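Local coordinates for protein fimbrial structural subunit (PDB 3QDH) that builds the shaft of Actinomyces type 2 fimbriae and probably mediates adhesion to streptococci and host cells during oral biofilm development, at residues V20-T34 with P99-E113. Residues are numbered along the deposited sequence; the frame is centred on the assembly and turned at random.
Sequences VGSLIKFPVSSTAPT and PGKKVSAVFQGKVTE
Strands 23-31 and 102-111 run antiparallel as neighbours in one sheet of the zinc-bearing domain of this C-terminal fragment, probably of the CnaA (DEv-IgG) fold, with Val103, Ala105 and Phe107 turned toward strands 39-49 and 82-87 of the facing sheet. Twelve backbone hydrogen bonds, one of them weak (Gly109 N to Ile24 O), join 20-34 to 99-113, continuing past both strand ends, from Gly21 N to Val111 O (2.8 Å) at one end to Gly100 N and Ala32 O (2.8 Å) at the other. Near the middle, Phe26 and Phe107 form a hydrogen-bonded pair with unequal bonds: Phe26 N meets Phe107 O almost head-on at 2.7 Å, whereas Phe107 N reaches Phe26 O from 36° above the carbonyl plane. Within the interior, Val28 CG2 lies against the Phe107 ring, 3.5 Å from CD2. With Val28 CG1 anti to the backbone N (chi1 167°), CG2 is left beside that N and turned to the ring. Leu46 and Val85 of the facing sheet also pack on Phe107. Toward strand 154-165, Ile24 CG1 crosses Val111 CG2 at 3.5 Å, and Trp158 of that strand touches both side chains. The Phe26 ring, with Ile24 CG2 over one face, makes a cation-pi contact with Lys8. Leu23, Lys25, Val106 and Gln108 occupy the other surface of the pair. Here Lys25 extends alongside Gln108, both pointing the same way, and its CB rests 3.6 Å from Val106 CG1. Gln108 OE1 is hydrogen-bonded to Thr60 OG1, while the aliphatic CE of Lys25 approaches that same oxygen to 3.6 Å.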
loop_
_atom_site.group_PDB
_atom_site.type_symbol
_atom_site.label_atom_id
_atom_site.label_comp_id
_atom_site.label_asym_id
_atom_site.label_seq_id
_atom_site.Cartn_x
_atom_site.Cartn_y
_atom_site.Cartn_z
ATOM N N VAL A 20 5.505 -4.146 -7.796
ATOM C CA VAL A 20 6.311 -4.557 -6.654
ATOM C C VAL A 20 7.458 -3.558 -6.414
ATOM O O VAL A 20 8.091 -3.079 -7.364
ATOM C CB VAL A 20 6.830 -6.018 -6.850
ATOM C CG1 VAL A 20 7.688 -6.153 -8.124
ATOM C CG2 VAL A 20 7.577 -6.513 -5.637
ATOM N N GLY A 21 7.704 -3.239 -5.146
ATOM C CA GLY A 21 8.684 -2.213 -4.782
ATOM C C GLY A 21 8.049 -0.860 -4.530
ATOM O O GLY A 21 8.730 0.079 -4.107
ATOM N N SER A 22 6.751 -0.753 -4.813
ATOM C CA SER A 22 5.969 0.437 -4.486
ATOM C C SER A 22 5.525 0.387 -3.022
ATOM O O SER A 22 5.464 -0.686 -2.409
ATOM C CB SER A 22 4.728 0.533 -5.374
ATOM O OG SER A 22 5.070 0.675 -6.743
ATOM N N LEU A 23 5.209 1.550 -2.466
ATOM C CA LEU A 23 4.599 1.600 -1.138
ATOM C C LEU A 23 3.102 1.300 -1.206
ATOM O O LEU A 23 2.434 1.629 -2.187
ATOM C CB LEU A 23 4.808 2.982 -0.503
ATOM C CG LEU A 23 6.241 3.418 -0.195
ATOM C CD1 LEU A 23 6.276 4.897 0.139
ATOM C CD2 LEU A 23 6.843 2.594 0.932
ATOM N N ILE A 24 2.579 0.651 -0.169
ATOM C CA ILE A 24 1.142 0.718 0.097
ATOM C C ILE A 24 1.002 1.638 1.306
ATOM O O ILE A 24 1.716 1.474 2.296
ATOM C CB ILE A 24 0.496 -0.661 0.417
ATOM C CG1 ILE A 24 0.602 -1.619 -0.777
ATOM C CG2 ILE A 24 -0.974 -0.489 0.787
ATOM C CD1 ILE A 24 0.071 -3.031 -0.484
ATOM N N LYS A 25 0.105 2.613 1.191
ATOM C CA LYS A 25 -0.154 3.579 2.252
ATOM C C LYS A 25 -1.559 3.418 2.818
ATOM O O LYS A 25 -2.550 3.397 2.074
ATOM C CB LYS A 25 0.065 5.015 1.743
ATOM C CG LYS A 25 1.537 5.348 1.587
ATOM C CD LYS A 25 1.770 6.800 1.209
ATOM C CE LYS A 25 3.251 7.042 0.955
ATOM N NZ LYS A 25 3.548 8.500 0.901
ATOM N N PHE A 26 -1.621 3.305 4.144
ATOM C CA PHE A 26 -2.869 3.074 4.859
ATOM C C PHE A 26 -3.189 4.244 5.780
ATOM O O PHE A 26 -2.593 4.343 6.856
ATOM C CB PHE A 26 -2.766 1.846 5.771
ATOM C CG PHE A 26 -2.450 0.548 5.077
ATOM C CD1 PHE A 26 -3.411 -0.107 4.305
ATOM C CD2 PHE A 26 -1.216 -0.069 5.272
ATOM C CE1 PHE A 26 -3.131 -1.332 3.698
ATOM C CE2 PHE A 26 -0.926 -1.305 4.670
ATOM C CZ PHE A 26 -1.884 -1.933 3.882
ATOM N N PRO A 27 -4.142 5.108 5.389
ATOM C CA PRO A 27 -4.656 6.126 6.316
ATOM C C PRO A 27 -5.407 5.489 7.491
ATOM O O PRO A 27 -6.277 4.628 7.293
ATOM C CB PRO A 27 -5.585 6.977 5.434
ATOM C CG PRO A 27 -5.172 6.679 4.032
ATOM C CD PRO A 27 -4.731 5.247 4.046
ATOM N N VAL A 28 -5.021 5.872 8.709
ATOM C CA VAL A 28 -5.618 5.348 9.934
ATOM C C VAL A 28 -6.075 6.545 10.757
ATOM O O VAL A 28 -5.329 7.522 10.892
ATOM C CB VAL A 28 -4.600 4.476 10.753
ATOM C CG1 VAL A 28 -5.116 4.206 12.164
ATOM C CG2 VAL A 28 -4.307 3.150 10.035
ATOM N N SER A 29 -7.297 6.498 11.280
ATOM C CA SER A 29 -7.793 7.604 12.104
ATOM C C SER A 29 -8.705 7.174 13.260
ATOM O O SER A 29 -9.403 6.163 13.187
ATOM C CB SER A 29 -8.461 8.699 11.250
ATOM O OG SER A 29 -9.705 8.271 10.747
ATOM N N SER A 30 -8.675 7.968 14.328
ATOM C CA SER A 30 -9.525 7.758 15.487
ATOM C C SER A 30 -10.076 9.110 15.948
ATOM O O SER A 30 -9.319 10.076 16.128
ATOM C CB SER A 30 -8.717 7.094 16.610
ATOM O OG SER A 30 -9.549 6.812 17.726
ATOM N N THR A 31 -11.391 9.187 16.124
ATOM C CA THR A 31 -12.012 10.428 16.588
ATOM C C THR A 31 -11.720 10.598 18.079
ATOM O O THR A 31 -11.986 9.699 18.870
ATOM C CB THR A 31 -13.531 10.425 16.344
ATOM O OG1 THR A 31 -13.783 10.376 14.933
ATOM C CG2 THR A 31 -14.169 11.694 16.925
ATOM N N ALA A 32 -11.151 11.749 18.449
ATOM C CA ALA A 32 -10.826 12.020 19.846
ATOM C C ALA A 32 -12.098 12.153 20.691
ATOM O O ALA A 32 -13.019 12.900 20.329
ATOM C CB ALA A 32 -9.948 13.279 19.961
ATOM N N PRO A 33 -12.167 11.417 21.816
ATOM C CA PRO A 33 -13.326 11.504 22.705
ATOM C C PRO A 33 -13.449 12.879 23.362
ATOM O O PRO A 33 -12.496 13.664 23.361
ATOM C CB PRO A 33 -13.038 10.444 23.775
ATOM C CG PRO A 33 -11.579 10.296 23.776
ATOM C CD PRO A 33 -11.124 10.525 22.354
ATOM N N THR A 34 -14.627 13.150 23.912
ATOM C CA THR A 34 -14.870 14.344 24.702
ATOM C C THR A 34 -14.599 13.996 26.161
ATOM O O THR A 34 -15.337 13.224 26.767
ATOM C CB THR A 34 -16.318 14.846 24.501
ATOM O OG1 THR A 34 -16.546 15.040 23.100
ATOM C CG2 THR A 34 -16.528 16.165 25.212
ATOM N N PRO A 99 -11.704 17.766 21.258
ATOM C CA PRO A 99 -12.709 16.706 21.247
ATOM C C PRO A 99 -13.467 16.649 19.918
ATOM O O PRO A 99 -13.753 17.696 19.331
ATOM C CB PRO A 99 -13.653 17.108 22.382
ATOM C CG PRO A 99 -13.481 18.602 22.496
ATOM C CD PRO A 99 -12.037 18.820 22.237
ATOM N N GLY A 100 -13.755 15.435 19.442
ATOM C CA GLY A 100 -14.442 15.235 18.162
ATOM C C GLY A 100 -13.575 15.360 16.913
ATOM O O GLY A 100 -14.067 15.184 15.793
ATOM N N LYS A 101 -12.293 15.675 17.088
ATOM C CA LYS A 101 -11.396 15.828 15.947
ATOM C C LYS A 101 -10.635 14.544 15.670
ATOM O O LYS A 101 -10.307 13.790 16.603
ATOM C CB LYS A 101 -10.416 16.991 16.153
ATOM C CG LYS A 101 -11.072 18.345 16.504
ATOM C CD LYS A 101 -11.867 18.942 15.338
ATOM C CE LYS A 101 -12.343 20.359 15.684
ATOM N NZ LYS A 101 -13.654 20.675 15.047
ATOM N N LYS A 102 -10.328 14.307 14.396
ATOM C CA LYS A 102 -9.602 13.093 14.018
ATOM C C LYS A 102 -8.098 13.130 14.252
ATOM O O LYS A 102 -7.393 14.037 13.786
ATOM C CB LYS A 102 -9.919 12.683 12.577
ATOM C CG LYS A 102 -11.288 12.031 12.432
ATOM C CD LYS A 102 -11.611 11.746 10.964
ATOM C CE LYS A 102 -13.110 11.508 10.781
ATOM N NZ LYS A 102 -13.541 11.747 9.364
ATOM N N VAL A 103 -7.626 12.131 14.999
ATOM C CA VAL A 103 -6.210 11.862 15.183
ATOM C C VAL A 103 -5.836 10.793 14.157
ATOM O O VAL A 103 -6.454 9.722 14.135
ATOM C CB VAL A 103 -5.923 11.287 16.587
ATOM C CG1 VAL A 103 -4.425 11.173 16.797
ATOM C CG2 VAL A 103 -6.594 12.141 17.699
ATOM N N SER A 104 -4.832 11.070 13.327
ATOM C CA SER A 104 -4.516 10.177 12.212
ATOM C C SER A 104 -3.031 10.035 11.888
ATOM O O SER A 104 -2.199 10.840 12.310
ATOM C CB SER A 104 -5.301 10.598 10.953
ATOM O OG SER A 104 -4.913 11.888 10.521
ATOM N N ALA A 105 -2.712 8.977 11.146
ATOM C CA ALA A 105 -1.406 8.803 10.549
ATOM C C ALA A 105 -1.551 7.897 9.338
ATOM O O ALA A 105 -2.571 7.228 9.175
ATOM C CB ALA A 105 -0.427 8.209 11.550
ATOM N N VAL A 106 -0.535 7.885 8.488
ATOM C CA VAL A 106 -0.531 7.002 7.325
ATOM C C VAL A 106 0.547 5.950 7.559
ATOM O O VAL A 106 1.740 6.265 7.544
ATOM C CB VAL A 106 -0.258 7.787 6.017
ATOM C CG1 VAL A 106 -0.162 6.839 4.818
ATOM C CG2 VAL A 106 -1.346 8.839 5.773
ATOM N N PHE A 107 0.133 4.708 7.800
ATOM C CA PHE A 107 1.082 3.611 7.945
ATOM C C PHE A 107 1.443 3.101 6.563
ATOM O O PHE A 107 0.622 3.163 5.644
ATOM C CB PHE A 107 0.502 2.502 8.826
ATOM C CG PHE A 107 0.296 2.927 10.253
ATOM C CD1 PHE A 107 1.258 2.659 11.214
ATOM C CD2 PHE A 107 -0.847 3.646 10.623
ATOM C CE1 PHE A 107 1.080 3.073 12.533
ATOM C CE2 PHE A 107 -1.041 4.057 11.935
ATOM C CZ PHE A 107 -0.075 3.769 12.895
ATOM N N GLN A 108 2.668 2.606 6.409
ATOM C CA GLN A 108 3.151 2.252 5.080
ATOM C C GLN A 108 4.281 1.244 5.088
ATOM O O GLN A 108 4.991 1.086 6.078
ATOM C CB GLN A 108 3.585 3.515 4.323
ATOM C CG GLN A 108 4.638 4.319 5.053
ATOM C CD GLN A 108 4.810 5.700 4.459
ATOM O OE1 GLN A 108 3.882 6.520 4.461
ATOM N NE2 GLN A 108 6.001 5.970 3.953
ATOM N N GLY A 109 4.446 0.570 3.959
ATOM C CA GLY A 109 5.532 -0.379 3.779
ATOM C C GLY A 109 5.728 -0.630 2.296
ATOM O O GLY A 109 4.848 -0.326 1.489
ATOM N N LYS A 110 6.884 -1.174 1.943
ATOM C CA LYS A 110 7.219 -1.461 0.547
ATOM C C LYS A 110 6.806 -2.891 0.191
ATOM O O LYS A 110 7.138 -3.825 0.917
ATOM C CB LYS A 110 8.723 -1.283 0.329
ATOM C CG LYS A 110 9.142 -1.283 -1.134
ATOM C CD LYS A 110 10.611 -0.909 -1.318
ATOM C CE LYS A 110 11.498 -2.142 -1.414
ATOM N NZ LYS A 110 12.890 -1.774 -1.819
ATOM N N VAL A 111 6.092 -3.056 -0.919
ATOM C CA VAL A 111 5.606 -4.381 -1.336
ATOM C C VAL A 111 6.782 -5.191 -1.872
ATOM O O VAL A 111 7.451 -4.766 -2.817
ATOM C CB VAL A 111 4.508 -4.292 -2.430
ATOM C CG1 VAL A 111 4.017 -5.693 -2.829
ATOM C CG2 VAL A 111 3.341 -3.469 -1.954
ATOM N N THR A 112 7.033 -6.343 -1.259
ATOM C CA THR A 112 8.134 -7.210 -1.679
ATOM C C THR A 112 7.669 -8.289 -2.665
ATOM O O THR A 112 8.418 -8.672 -3.574
ATOM C CB THR A 112 8.860 -7.855 -0.478
ATOM O OG1 THR A 112 7.936 -8.627 0.297
ATOM C CG2 THR A 112 9.497 -6.785 0.407
ATOM N N GLU A 113 6.438 -8.765 -2.478
ATOM C CA GLU A 113 5.843 -9.803 -3.333
ATOM C C GLU A 113 4.365 -10.028 -3.004
ATOM O O GLU A 113 3.896 -9.665 -1.921
ATOM C CB GLU A 113 6.613 -11.124 -3.214
ATOM C CG GLU A 113 6.498 -11.797 -1.853
ATOM C CD GLU A 113 7.431 -12.975 -1.700
ATOM O OE1 GLU A 113 7.889 -13.525 -2.725
ATOM O OE2 GLU A 113 7.712 -13.355 -0.547
#